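Local coordinates for protein metagenomic carboxyl esterase MGS0156 (Uncultured organism, PDB 5D8M) that probably hydrolyses carboxylic ester bonds as a carboxyl esterase with an alpha/beta-hydrolase-type parallel sheet, at residues R34-E39 with T74-P79; V90-L95 with T122-G127; W130-N135 with H157-V162. One frame throughout, in Å; residues are numbered along the deposited sequence. Where two conformers were deposited one is given.

Contact 1 of 3, residues R34-E39 with T74-P79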
ATOM      1  N   ARG A  34     -13.802   9.062  -1.081  1.00 15.20           N
ATOM      2  CA  ARG A  34     -12.811  10.102  -0.809  1.00 16.06           C
ATOM      3  C   ARG A  34     -13.285  11.154   0.180  1.00 17.49           C
ATOM      4  O   ARG A  34     -12.496  11.661   0.978  1.00 15.32           O
ATOM      5  CB  ARG A  34     -12.398  10.810  -2.103  1.00 16.16           C
ATOM      6  CG  ARG A  34     -11.526   9.977  -3.009  1.00 15.79           C
ATOM      7  CD  ARG A  34     -11.211  10.717  -4.284  1.00 16.52           C
ATOM      8  NE  ARG A  34     -12.398  10.891  -5.123  1.00 15.43           N
ATOM      9  CZ  ARG A  34     -12.526  11.872  -6.009  1.00 18.49           C
ATOM     10  NH1 ARG A  34     -11.549  12.765  -6.140  1.00 13.15           N
ATOM     11  NH2 ARG A  34     -13.626  11.959  -6.764  1.00 18.34           N
ATOM     12  N   GLY A  35     -14.563  11.513   0.077  1.00 18.18           N
ATOM     13  CA  GLY A  35     -15.143  12.548   0.909  1.00 18.26           C
ATOM     14  C   GLY A  35     -15.251  12.124   2.367  1.00 19.27           C
ATOM     15  O   GLY A  35     -14.883  12.876   3.258  1.00 20.60           O
ATOM     16  N   ARG A  36     -15.762  10.924   2.614  1.00 20.31           N
ATOM     17  CA  ARG A  36     -15.920  10.468   3.983  1.00 24.63           C
ATOM     18  C   ARG A  36     -14.544  10.177   4.601  1.00 23.07           C
ATOM     19  O   ARG A  36     -14.302  10.477   5.776  1.00 17.01           O
ATOM     20  CB  ARG A  36     -16.828   9.234   4.045  1.00 22.41           C
ATOM     21  CG  ARG A  36     -17.065   8.680   5.465  1.00 19.05           C
ATOM     22  CD  ARG A  36     -17.616   9.723   6.422  1.00 18.99           C
ATOM     23  NE  ARG A  36     -17.873   9.147   7.741  1.00 19.70           N
ATOM     24  CZ  ARG A  36     -18.281   9.840   8.802  1.00 25.20           C
ATOM     25  NH1 ARG A  36     -18.483  11.151   8.712  1.00 23.61           N
ATOM     26  NH2 ARG A  36     -18.503   9.220   9.954  1.00 23.75           N
ATOM     27  N   PHE A  37     -13.626   9.641   3.806  1.00 14.96           N
ATOM     28  CA  PHE A  37     -12.299   9.375   4.351  1.00 14.31           C
ATOM     29  C   PHE A  37     -11.592  10.684   4.761  1.00 15.27           C
ATOM     30  O   PHE A  37     -10.994  10.744   5.846  1.00 14.29           O
ATOM     31  CB  PHE A  37     -11.450   8.578   3.359  1.00 13.52           C
ATOM     32  CG  PHE A  37     -10.123   8.133   3.925  1.00 14.55           C
ATOM     33  CD1 PHE A  37     -10.043   7.031   4.770  1.00 15.37           C
ATOM     34  CD2 PHE A  37      -8.974   8.849   3.655  1.00 16.90           C
ATOM     35  CE1 PHE A  37      -8.811   6.628   5.313  1.00 14.61           C
ATOM     36  CE2 PHE A  37      -7.738   8.457   4.187  1.00 12.51           C
ATOM     37  CZ  PHE A  37      -7.662   7.342   5.012  1.00 14.80           C
ATOM     38  N   ARG A  38     -11.669  11.723   3.920  1.00 16.20           N
ATOM     39  CA  ARG A  38     -11.087  13.031   4.279  1.00 19.03           C
ATOM     40  C   ARG A  38     -11.688  13.566   5.582  1.00 17.51           C
ATOM     41  O   ARG A  38     -10.983  14.068   6.464  1.00 15.32           O
ATOM     42  CB  ARG A  38     -11.295  14.070   3.161  1.00 19.10           C
ATOM     43  CG  ARG A  38     -10.803  15.481   3.539  1.00 17.39           C
ATOM     44  CD  ARG A  38     -11.033  16.524   2.418  1.00 18.21           C
ATOM     45  NE  ARG A  38     -10.472  16.084   1.131  1.00 14.80           N
ATOM     46  CZ  ARG A  38      -9.198  16.196   0.770  1.00 18.79           C
ATOM     47  NH1 ARG A  38      -8.320  16.751   1.588  1.00 14.55           N
ATOM     48  NH2 ARG A  38      -8.804  15.752  -0.423  1.00 17.32           N
ATOM     49  N   GLU A  39     -13.000  13.430   5.692  1.00 15.91           N
ATOM     50  CA  GLU A  39     -13.736  13.859   6.859  1.00 16.86           C
ATOM     51  C   GLU A  39     -13.242  13.164   8.135  1.00 16.77           C
ATOM     52  O   GLU A  39     -13.006  13.806   9.151  1.00 17.19           O
ATOM     53  CB  GLU A  39     -15.219  13.574   6.624  1.00 18.63           C
ATOM     54  CG  GLU A  39     -16.192  14.155   7.635  1.00 24.35           C
ATOM     55  CD  GLU A  39     -17.618  13.977   7.156  1.00 30.13           C
ATOM     56  OE1 GLU A  39     -17.830  13.176   6.218  1.00 28.06           O
ATOM     57  OE2 GLU A  39     -18.518  14.663   7.678  1.00 36.17           O
ATOM     58  N   THR A  74     -20.100  14.138   4.722  1.00 39.79           N
ATOM     59  CA  THR A  74     -21.469  13.681   4.993  1.00 40.20           C
ATOM     60  C   THR A  74     -22.089  14.422   6.167  1.00 42.14           C
ATOM     61  O   THR A  74     -23.315  14.483   6.301  1.00 43.04           O
ATOM     62  CB  THR A  74     -21.513  12.164   5.286  1.00 38.94           C
ATOM     63  OG1 THR A  74     -20.862  11.899   6.540  1.00 34.63           O
ATOM     64  CG2 THR A  74     -20.811  11.379   4.179  1.00 38.94           C
ATOM     65  N   GLY A  75     -21.237  14.981   7.021  1.00 38.89           N
ATOM     66  CA  GLY A  75     -21.688  15.627   8.240  1.00 38.69           C
ATOM     67  C   GLY A  75     -21.938  14.660   9.389  1.00 36.88           C
ATOM     68  O   GLY A  75     -22.149  15.079  10.526  1.00 37.71           O
ATOM     69  N   ARG A  76     -21.926  13.362   9.100  1.00 33.58           N
ATOM     70  CA  ARG A  76     -22.190  12.374  10.135  1.00 36.43           C
ATOM     71  C   ARG A  76     -21.000  12.336  11.092  1.00 31.41           C
ATOM     72  O   ARG A  76     -19.860  12.532  10.664  1.00 29.74           O
ATOM     73  CB  ARG A  76     -22.479  11.001   9.519  1.00 41.25           C
ATOM     74  CG  ARG A  76     -21.645   9.870  10.073  1.00 48.34           C
ATOM     75  CD  ARG A  76     -22.147   8.475   9.664  1.00 53.94           C
ATOM     76  NE  ARG A  76     -22.487   8.255   8.243  1.00 59.71           N
ATOM     77  CZ  ARG A  76     -21.823   8.690   7.163  1.00 60.28           C
ATOM     78  NH1 ARG A  76     -20.742   9.438   7.252  1.00 59.68           N
ATOM     79  NH2 ARG A  76     -22.267   8.382   5.956  1.00 63.21           N
ATOM     80  N   PRO A  77     -21.270  12.144  12.397  1.00 29.93           N
ATOM     81  CA  PRO A  77     -20.204  12.206  13.410  1.00 30.90           C
ATOM     82  C   PRO A  77     -19.077  11.221  13.155  1.00 26.61           C
ATOM     83  O   PRO A  77     -19.307  10.090  12.754  1.00 26.44           O
ATOM     84  CB  PRO A  77     -20.926  11.876  14.726  1.00 32.57           C
ATOM     85  CG  PRO A  77     -22.264  11.291  14.322  1.00 35.96           C
ATOM     86  CD  PRO A  77     -22.598  11.938  13.002  1.00 34.41           C
ATOM     87  N   VAL A  78     -17.854  11.669  13.385  1.00 24.11           N
ATOM     88  CA  VAL A  78     -16.705  10.790  13.269  1.00 24.37           C
ATOM     89  C   VAL A  78     -16.424  10.161  14.637  1.00 26.74           C
ATOM     90  O   VAL A  78     -16.196  10.876  15.603  1.00 22.12           O
ATOM     91  CB  VAL A  78     -15.458  11.541  12.765  1.00 22.16           C
ATOM     92  CG1 VAL A  78     -14.259  10.590  12.654  1.00 19.35           C
ATOM     93  CG2 VAL A  78     -15.749  12.200  11.409  1.00 21.07           C
ATOM     94  N   PRO A  79     -16.472   8.819  14.718  1.00 26.41           N
ATOM     95  CA  PRO A  79     -16.122   8.096  15.948  1.00 23.36           C
ATOM     96  C   PRO A  79     -14.719   8.466  16.398  1.00 22.02           C
ATOM     97  O   PRO A  79     -13.793   8.401  15.593  1.00 25.03           O
ATOM     98  CB  PRO A  79     -16.186   6.622  15.531  1.00 24.00           C
ATOM     99  CG  PRO A  79     -17.020   6.610  14.267  1.00 27.51           C
ATOM    100  CD  PRO A  79     -16.692   7.904  13.583  1.00 25.54           C
TER
HETATM  101  O   HOH W   1     -18.608  14.788  10.327  1.00 32.63           O
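Glu39 OE1 is gripped by three donors: the backbone N of Thr74 at 2.9 Å, the Thr74 hydroxyl OG1, and NH1 of Arg36 one helical turn earlier. The last two bonds are weak, the last also being part of a salt bridge. Thr74 N approaches from the syn side of the carboxylate, 27° out of its plane. The sister oxygen Glu39 OE2 takes Gly75 N on its syn lone pair at 2.8 Å, so two successive amides of the loop fall to one carboxylate. Glu39 reaches them with a chain extended beyond CG, CG itself standing anti to the backbone N (chi1 -170°).

Arg36 deals with the next two residues through their carbonyls. NH1 meets Arg76 O at 2.8 Å and NH2 meets Pro77 O at 3.0 Å; both oxygens lie in the guanidinium plane, although the donors stand above the carbonyl planes. A bend at chi2 (55°) carries the group across. NH2 also pairs with Glu337 of helix 324-338, which Arg76 touches too. Arg76 NH1 lies over one guanidinium face of Arg36, 2.9 Å from Arg36 NE; this approach of two donors is doubtful as modelled. Within the loop, Thr74 OG1 accepts from Arg76 N at 3.1 Å, forming an ST turn, and a water bridges Glu39 OE2 and Arg76 O. A leucine in place of Arg36 would probably leave the carbonyls of Arg76 and Pro77 without these donors and Glu337 without the countercharge Arg36 supplies. Since most bonds across the contact end on main-chain atoms of 74-79, an acid and a base on helix 34-48 probably hold this surface loop mainly by its backbone, the Thr74 ST turn helping to shape it.

Contact 2 of 3, residues V90-L95 with T122-G127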
ATOM      1  N   VAL A  90      -3.831  -6.440   9.947  1.00 13.43           N
ATOM      2  CA  VAL A  90      -2.719  -7.275   9.545  1.00 12.67           C
ATOM      3  C   VAL A  90      -1.917  -6.515   8.494  1.00 10.37           C
ATOM      4  O   VAL A  90      -2.370  -6.320   7.366  1.00 10.75           O
ATOM      5  CB  VAL A  90      -3.205  -8.626   9.002  1.00 13.28           C
ATOM      6  CG1 VAL A  90      -2.005  -9.508   8.680  1.00 12.00           C
ATOM      7  CG2 VAL A  90      -4.121  -9.303  10.061  1.00 12.67           C
ATOM      8  N   LEU A  91      -0.734  -6.081   8.898  1.00 10.30           N
ATOM      9  CA  LEU A  91       0.141  -5.230   8.113  1.00 10.59           C
ATOM     10  C   LEU A  91       1.074  -6.074   7.247  1.00 13.61           C
ATOM     11  O   LEU A  91       1.784  -6.905   7.755  1.00 14.25           O
ATOM     12  CB  LEU A  91       0.964  -4.331   9.030  1.00  8.82           C
ATOM     13  CG  LEU A  91       0.202  -3.576  10.116  1.00 15.76           C
ATOM     14  CD1 LEU A  91       1.168  -2.889  11.131  1.00 13.81           C
ATOM     15  CD2 LEU A  91      -0.716  -2.557   9.459  1.00 16.94           C
ATOM     16  N   VAL A  92       1.047  -5.859   5.940  1.00  8.32           N
ATOM     17  CA  VAL A  92       1.884  -6.612   5.034  1.00  9.47           C
ATOM     18  C   VAL A  92       2.710  -5.657   4.198  1.00 11.64           C
ATOM     19  O   VAL A  92       2.151  -4.903   3.387  1.00 11.17           O
ATOM     20  CB  VAL A  92       1.043  -7.505   4.102  1.00 10.00           C
ATOM     21  CG1 VAL A  92       1.944  -8.347   3.221  1.00  9.93           C
ATOM     22  CG2 VAL A  92       0.072  -8.376   4.923  1.00  8.79           C
ATOM     23  N   PRO A  93       4.050  -5.706   4.351  1.00 10.53           N
ATOM     24  CA  PRO A  93       4.927  -4.779   3.626  1.00  8.82           C
ATOM     25  C   PRO A  93       5.275  -5.242   2.232  1.00 10.73           C
ATOM     26  O   PRO A  93       4.854  -6.316   1.818  1.00 12.67           O
ATOM     27  CB  PRO A  93       6.187  -4.740   4.495  1.00  8.16           C
ATOM     28  CG  PRO A  93       6.265  -6.116   5.024  1.00 11.63           C
ATOM     29  CD  PRO A  93       4.814  -6.529   5.308  1.00 10.91           C
ATOM     30  N   GLY A  94       6.096  -4.459   1.545  1.00 12.37           N
ATOM     31  CA  GLY A  94       6.416  -4.717   0.155  1.00 15.96           C
ATOM     32  C   GLY A  94       7.851  -5.102  -0.171  1.00 16.82           C
ATOM     33  O   GLY A  94       8.565  -5.676   0.644  1.00 12.53           O
ATOM     34  N   LEU A  95       8.243  -4.804  -1.410  1.00 13.95           N
ATOM     35  CA  LEU A  95       9.534  -5.169  -1.948  1.00 11.34           C
ATOM     36  C   LEU A  95      10.668  -4.552  -1.126  1.00 13.98           C
ATOM     37  O   LEU A  95      10.657  -3.354  -0.854  1.00 17.29           O
ATOM     38  CB  LEU A  95       9.640  -4.707  -3.414  1.00 17.57           C
ATOM     39  CG  LEU A  95      10.827  -5.206  -4.239  1.00 18.59           C
ATOM     40  CD1 LEU A  95      10.672  -6.699  -4.458  1.00 20.99           C
ATOM     41  CD2 LEU A  95      10.882  -4.470  -5.570  1.00 19.16           C
ATOM     42  N   THR A 122      -0.949  -6.714  13.811  1.00 14.54           N
ATOM     43  CA  THR A 122       0.049  -7.753  13.608  1.00 16.23           C
ATOM     44  C   THR A 122       0.864  -7.383  12.382  1.00 14.61           C
ATOM     45  O   THR A 122       0.293  -7.054  11.361  1.00 16.14           O
ATOM     46  CB  THR A 122      -0.606  -9.134  13.393  1.00 18.89           C
ATOM     47  OG1 THR A 122      -1.194  -9.571  14.614  1.00 19.32           O
ATOM     48  CG2 THR A 122       0.415 -10.151  12.933  1.00 19.79           C
ATOM     49  N   LEU A 123       2.185  -7.416  12.492  1.00 11.80           N
ATOM     50  CA  LEU A 123       3.047  -7.214  11.344  1.00 12.21           C
ATOM     51  C   LEU A 123       3.495  -8.555  10.742  1.00 13.65           C
ATOM     52  O   LEU A 123       4.086  -9.384  11.417  1.00 13.26           O
ATOM     53  CB  LEU A 123       4.276  -6.385  11.743  1.00 12.76           C
ATOM     54  CG  LEU A 123       5.341  -6.193  10.658  1.00 13.33           C
ATOM     55  CD1 LEU A 123       4.781  -5.458   9.442  1.00 13.36           C
ATOM     56  CD2 LEU A 123       6.529  -5.419  11.243  1.00 17.31           C
ATOM     57  N   VAL A 124       3.254  -8.741   9.452  1.00 13.28           N
ATOM     58  CA  VAL A 124       3.705  -9.942   8.770  1.00 14.51           C
ATOM     59  C   VAL A 124       5.098  -9.718   8.169  1.00 15.56           C
ATOM     60  O   VAL A 124       5.356  -8.702   7.522  1.00 17.63           O
ATOM     61  CB  VAL A 124       2.708 -10.350   7.663  1.00 18.40           C
ATOM     62  CG1 VAL A 124       3.231 -11.595   6.893  1.00 17.58           C
ATOM     63  CG2 VAL A 124       1.352 -10.622   8.296  1.00 16.31           C
ATOM     64  N   ARG A 125       6.019 -10.637   8.430  1.00 15.62           N
ATOM     65  CA  ARG A 125       7.315 -10.579   7.756  1.00 17.48           C
ATOM     66  C   ARG A 125       7.200 -11.381   6.466  1.00 17.23           C
ATOM     67  O   ARG A 125       6.933 -12.575   6.506  1.00 17.80           O
ATOM     68  CB  ARG A 125       8.438 -11.134   8.642  1.00 14.36           C
ATOM     69  CG  ARG A 125       9.781 -11.195   7.930  1.00 15.31           C
ATOM     70  CD  ARG A 125      10.926 -11.505   8.890  1.00 15.75           C
ATOM     71  NE  ARG A 125      12.167 -11.752   8.161  1.00 19.06           N
ATOM     72  CZ  ARG A 125      13.373 -11.846   8.716  1.00 20.39           C
ATOM     73  NH1 ARG A 125      13.529 -11.717  10.035  1.00 18.55           N
ATOM     74  NH2 ARG A 125      14.424 -12.093   7.942  1.00 19.58           N
ATOM     75  N   THR A 126       7.339 -10.707   5.338  1.00 15.62           N
ATOM     76  CA  THR A 126       7.385 -11.355   4.026  1.00 15.29           C
ATOM     77  C   THR A 126       8.827 -11.385   3.518  1.00 16.12           C
ATOM     78  O   THR A 126       9.707 -10.720   4.089  1.00 17.34           O
ATOM     79  CB  THR A 126       6.508 -10.607   2.998  1.00 15.08           C
ATOM     80  OG1 THR A 126       6.991  -9.263   2.840  1.00 19.20           O
ATOM     81  CG2 THR A 126       5.048 -10.570   3.431  1.00 17.45           C
ATOM     82  N   GLY A 127       9.081 -12.156   2.464  1.00 13.63           N
ATOM     83  CA  GLY A 127      10.377 -12.143   1.823  1.00 10.96           C
ATOM     84  C   GLY A 127      10.512 -10.852   1.038  1.00 17.13           C
ATOM     85  O   GLY A 127       9.723 -10.580   0.124  1.00 13.59           O
TER
HETATM   86  O   HOH W   2       5.996  -8.266   0.474  1.00 19.33           O
HETATM   87  O   HOH W   3       9.337  -7.411   2.625  1.00 14.72           O
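Val90 CG1 packs on Val124 CG2 at 3.6 Å on one face of the paired strands, the face that also carries Thr122; on the other face Leu91 CB lies 4.0 Å from Leu123 CD1. Between these faces the strand edges join through Leu91, whose N donates to Thr122 O (2.8 Å, 172° at the hydrogen) and whose O accepts from Val124 N (2.9 Å).

Pro93 ends this pairing. Having no N-H, it cannot give Val124 O the next bond of the parallel pattern, and its ring carbon CD sits 3.1 Å from that oxygen instead. Beyond it, water takes over. The Thr126 hydroxyl donates to one water and accepts from a second; the first in turn donates to Pro93 O at 2.6 Å and the second to Gly94 O at 2.7 Å. Chi1 of 61° sets OG1 between the backbone N and carbonyl carbon of Thr126, turned to these waters, while CG2 of the same residue crosses Val92 CG1 at 3.8 Å.

The diverging chains thus leave the sheet at its C-terminal end, where alpha/beta hydrolases commonly place catalytic loops. Strand 151-157 flanks strand 87-92 with backbone bonds to Val90 and Val92, and strand 120-123 is the outermost on this side. Ile139 of helix 132-143 touches both Val92 and Val124, whereas Arg111 of the connecting helix 111-116 packs against Leu91 and Leu123 in this beta-alpha-beta unit.

Contact 3 of 3, residues W130-N135 with H157-V162; sequences WGSARN and HSKGAV
This is a buried, mainly polar contact between the beginnings of two helices, 132-143 and 159-170, and one long side chain, Lys159, spans most of it. Its NZ donates to Trp130 O at 2.9 Å, with a C=O...donor angle of 156°. The chain runs out nearly straight from the backbone and turns only at its last torsion (chi4 -67°), which brings the ammonium nearly end-on to the carbonyl of Trp130, the residue before the N-cap Gly131.

Asn135 ND2 stands 3.2 Å from Lys159 NZ. Both are donors and do not bond to each other; they share Asp163. Lys159 NZ forms a salt bridge with one of its carboxylate oxygens, which also receives the Ser132 hydroxyl, and Asn135 ND2 hydrogen-bonds to the other, so Asp163 probably offsets the buried lysine charge. Asn135 OD1 accepts from Gly127 N. Apart from these bonds the packing is light: Ser132 OG touches Lys159 CE and Val162 CG2, each at 3.9 Å.

Lys159 directly follows Ser158, which takes a positive phi at the sharp turn between strand 151-157 and helix 159-170. That strand-turn-helix geometry is consistent with the nucleophile elbow of an alpha/beta hydrolase. Around the contact, Arg230 of helix 227-236 packs on Ser132 and Val162, while a backbone bond ties Ser158 to Ala187.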
ATOM      1  N   TRP A 130      11.335 -12.092  -2.466  1.00 12.68           N
ATOM      2  CA  TRP A 130      10.621 -13.302  -2.885  1.00 15.24           C
ATOM      3  C   TRP A 130       9.381 -12.974  -3.717  1.00 16.25           C
ATOM      4  O   TRP A 130       8.835 -11.898  -3.578  1.00 13.59           O
ATOM      5  CB  TRP A 130      10.203 -14.111  -1.659  1.00 11.64           C
ATOM      6  CG  TRP A 130      11.365 -14.812  -0.981  1.00 14.38           C
ATOM      7  CD1 TRP A 130      12.654 -14.899  -1.425  1.00 15.90           C
ATOM      8  CD2 TRP A 130      11.314 -15.545   0.247  1.00 12.90           C
ATOM      9  NE1 TRP A 130      13.414 -15.645  -0.542  1.00 14.60           N
ATOM     10  CE2 TRP A 130      12.607 -16.050   0.491  1.00 13.77           C
ATOM     11  CE3 TRP A 130      10.304 -15.812   1.167  1.00 14.66           C
ATOM     12  CZ2 TRP A 130      12.911 -16.809   1.622  1.00 16.84           C
ATOM     13  CZ3 TRP A 130      10.612 -16.565   2.294  1.00 15.88           C
ATOM     14  CH2 TRP A 130      11.897 -17.063   2.503  1.00 16.44           C
ATOM     15  N   GLY A 131       8.916 -13.922  -4.537  1.00 17.33           N
ATOM     16  CA  GLY A 131       7.761 -13.703  -5.390  1.00 16.02           C
ATOM     17  C   GLY A 131       6.460 -13.718  -4.595  1.00 15.69           C
ATOM     18  O   GLY A 131       6.428 -14.116  -3.426  1.00 14.18           O
ATOM     19  N   SER A 132       5.381 -13.277  -5.229  1.00 13.99           N
ATOM     20  CA  SER A 132       4.088 -13.197  -4.561  1.00 14.09           C
ATOM     21  C   SER A 132       3.527 -14.559  -4.111  1.00 16.69           C
ATOM     22  O   SER A 132       2.918 -14.632  -3.061  1.00 14.55           O
ATOM     23  CB  SER A 132       3.084 -12.504  -5.472  1.00 13.54           C
ATOM     24  OG  SER A 132       3.364 -11.120  -5.508  1.00 20.26           O
ATOM     25  N   ALA A 133       3.733 -15.627  -4.888  1.00 15.77           N
ATOM     26  CA  ALA A 133       3.228 -16.935  -4.484  1.00 17.00           C
ATOM     27  C   ALA A 133       3.869 -17.417  -3.181  1.00 18.64           C
ATOM     28  O   ALA A 133       3.187 -17.940  -2.287  1.00 16.31           O
ATOM     29  CB  ALA A 133       3.446 -17.967  -5.585  1.00 21.34           C
ATOM     30  N   ARG A 134       5.183 -17.257  -3.082  1.00 15.57           N
ATOM     31  CA  ARG A 134       5.883 -17.657  -1.880  1.00 15.72           C
ATOM     32  C   ARG A 134       5.428 -16.819  -0.657  1.00 14.84           C
ATOM     33  O   ARG A 134       5.232 -17.353   0.442  1.00 13.10           O
ATOM     34  CB  ARG A 134       7.390 -17.543  -2.093  1.00 17.04           C
ATOM     35  CG  ARG A 134       8.177 -18.129  -0.934  1.00 19.68           C
ATOM     36  CD  ARG A 134       9.646 -18.286  -1.269  1.00 19.92           C
ATOM     37  NE  ARG A 134      10.345 -19.107  -0.277  1.00 24.74           N
ATOM     38  CZ  ARG A 134      11.634 -19.424  -0.365  1.00 27.90           C
ATOM     39  NH1 ARG A 134      12.354 -18.972  -1.385  1.00 25.20           N
ATOM     40  NH2 ARG A 134      12.202 -20.186   0.559  1.00 32.49           N
ATOM     41  N   ASN A 135       5.223 -15.519  -0.856  1.00 12.30           N
ATOM     42  CA  ASN A 135       4.785 -14.655   0.244  1.00 13.72           C
ATOM     43  C   ASN A 135       3.328 -14.881   0.615  1.00 12.03           C
ATOM     44  O   ASN A 135       2.955 -14.751   1.778  1.00 11.55           O
ATOM     45  CB  ASN A 135       5.011 -13.183  -0.105  1.00 14.10           C
ATOM     46  CG  ASN A 135       6.457 -12.781   0.053  1.00 15.49           C
ATOM     47  OD1 ASN A 135       7.246 -13.522   0.623  1.00 15.17           O
ATOM     48  ND2 ASN A 135       6.806 -11.602  -0.424  1.00 15.08           N
ATOM     49  N   HIS A 157       1.160  -2.551   1.833  1.00  9.21           N
ATOM     50  CA  HIS A 157       1.924  -1.503   1.171  1.00  8.35           C
ATOM     51  C   HIS A 157       2.663  -2.103  -0.027  1.00 12.31           C
ATOM     52  O   HIS A 157       3.244  -3.198   0.071  1.00  9.84           O
ATOM     53  CB  HIS A 157       2.918  -0.855   2.162  1.00  9.53           C
ATOM     54  CG  HIS A 157       3.786   0.215   1.559  1.00 10.01           C
ATOM     55  ND1 HIS A 157       5.163   0.139   1.557  1.00 11.49           N
ATOM     56  CD2 HIS A 157       3.474   1.388   0.960  1.00  9.07           C
ATOM     57  CE1 HIS A 157       5.663   1.222   0.992  1.00 12.70           C
ATOM     58  NE2 HIS A 157       4.659   2.001   0.627  1.00 12.00           N
ATOM     59  N   SER A 158       2.610  -1.389  -1.151  1.00 15.56           N
ATOM     60  CA  SER A 158       3.409  -1.756  -2.311  0.51 19.69           C
ATOM     61  C   SER A 158       3.130  -3.195  -2.784  1.00 14.43           C
ATOM     62  O   SER A 158       1.998  -3.593  -3.013  1.00 11.83           O
ATOM     63  CB  SER A 158       4.883  -1.575  -1.960  0.51 24.17           C
ATOM     64  OG  SER A 158       5.718  -1.685  -3.098  0.51 30.77           O
ATOM     65  N   LYS A 159       4.194  -3.986  -2.889  1.00 13.32           N
ATOM     66  CA  LYS A 159       4.044  -5.384  -3.311  1.00 13.20           C
ATOM     67  C   LYS A 159       3.209  -6.222  -2.318  1.00 10.32           C
ATOM     68  O   LYS A 159       2.641  -7.270  -2.674  1.00 11.12           O
ATOM     69  CB  LYS A 159       5.430  -6.019  -3.516  1.00 13.48           C
ATOM     70  CG  LYS A 159       5.375  -7.462  -4.060  1.00 14.87           C
ATOM     71  CD  LYS A 159       6.755  -7.964  -4.481  1.00 19.13           C
ATOM     72  CE  LYS A 159       6.772  -9.491  -4.579  1.00 18.41           C
ATOM     73  NZ  LYS A 159       6.601 -10.115  -3.199  1.00 13.92           N
ATOM     74  N   GLY A 160       3.142  -5.772  -1.068  1.00 10.20           N
ATOM     75  CA  GLY A 160       2.357  -6.482  -0.061  1.00  9.69           C
ATOM     76  C   GLY A 160       0.901  -6.629  -0.444  1.00 10.95           C
ATOM     77  O   GLY A 160       0.234  -7.623  -0.111  1.00 11.08           O
ATOM     78  N   ALA A 161       0.394  -5.629  -1.161  1.00 10.96           N
ATOM     79  CA  ALA A 161      -0.992  -5.658  -1.591  1.00 11.49           C
ATOM     80  C   ALA A 161      -1.258  -6.823  -2.523  1.00 10.97           C
ATOM     81  O   ALA A 161      -2.292  -7.466  -2.428  1.00 12.93           O
ATOM     82  CB  ALA A 161      -1.369  -4.328  -2.279  1.00 11.43           C
ATOM     83  N   VAL A 162      -0.329  -7.112  -3.424  1.00 10.79           N
ATOM     84  CA  VAL A 162      -0.605  -8.174  -4.375  1.00 11.82           C
ATOM     85  C   VAL A 162      -0.146  -9.514  -3.838  1.00 13.20           C
ATOM     86  O   VAL A 162      -0.703 -10.525  -4.236  1.00 15.30           O
ATOM     87  CB  VAL A 162       0.016  -7.883  -5.746  1.00 16.66           C
ATOM     88  CG1 VAL A 162      -0.668  -6.635  -6.329  1.00 18.14           C
ATOM     89  CG2 VAL A 162       1.500  -7.654  -5.643  1.00 13.41           C
TER

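The three contacts follow one another along the chain without overlapping. Contact 1, on helix 34-48 and the loop leading toward strand 87-92, is a surface contact centred 29 Å from contact 2 and 31 Å from contact 3, and touches neither. Contacts 2 and 3 have centres 9 Å apart and share the end of the sheet: Val92 O and His157 N, 3.0 Å apart, probably bond between neighbouring strands, and Leu95 N packs 3.7 Å from Lys159 CB. This places the strand ends bridged by two waters beside the probable nucleophile turn, whereas contact 1 fastens a loop on the other side of the molecule's centre from contact 3.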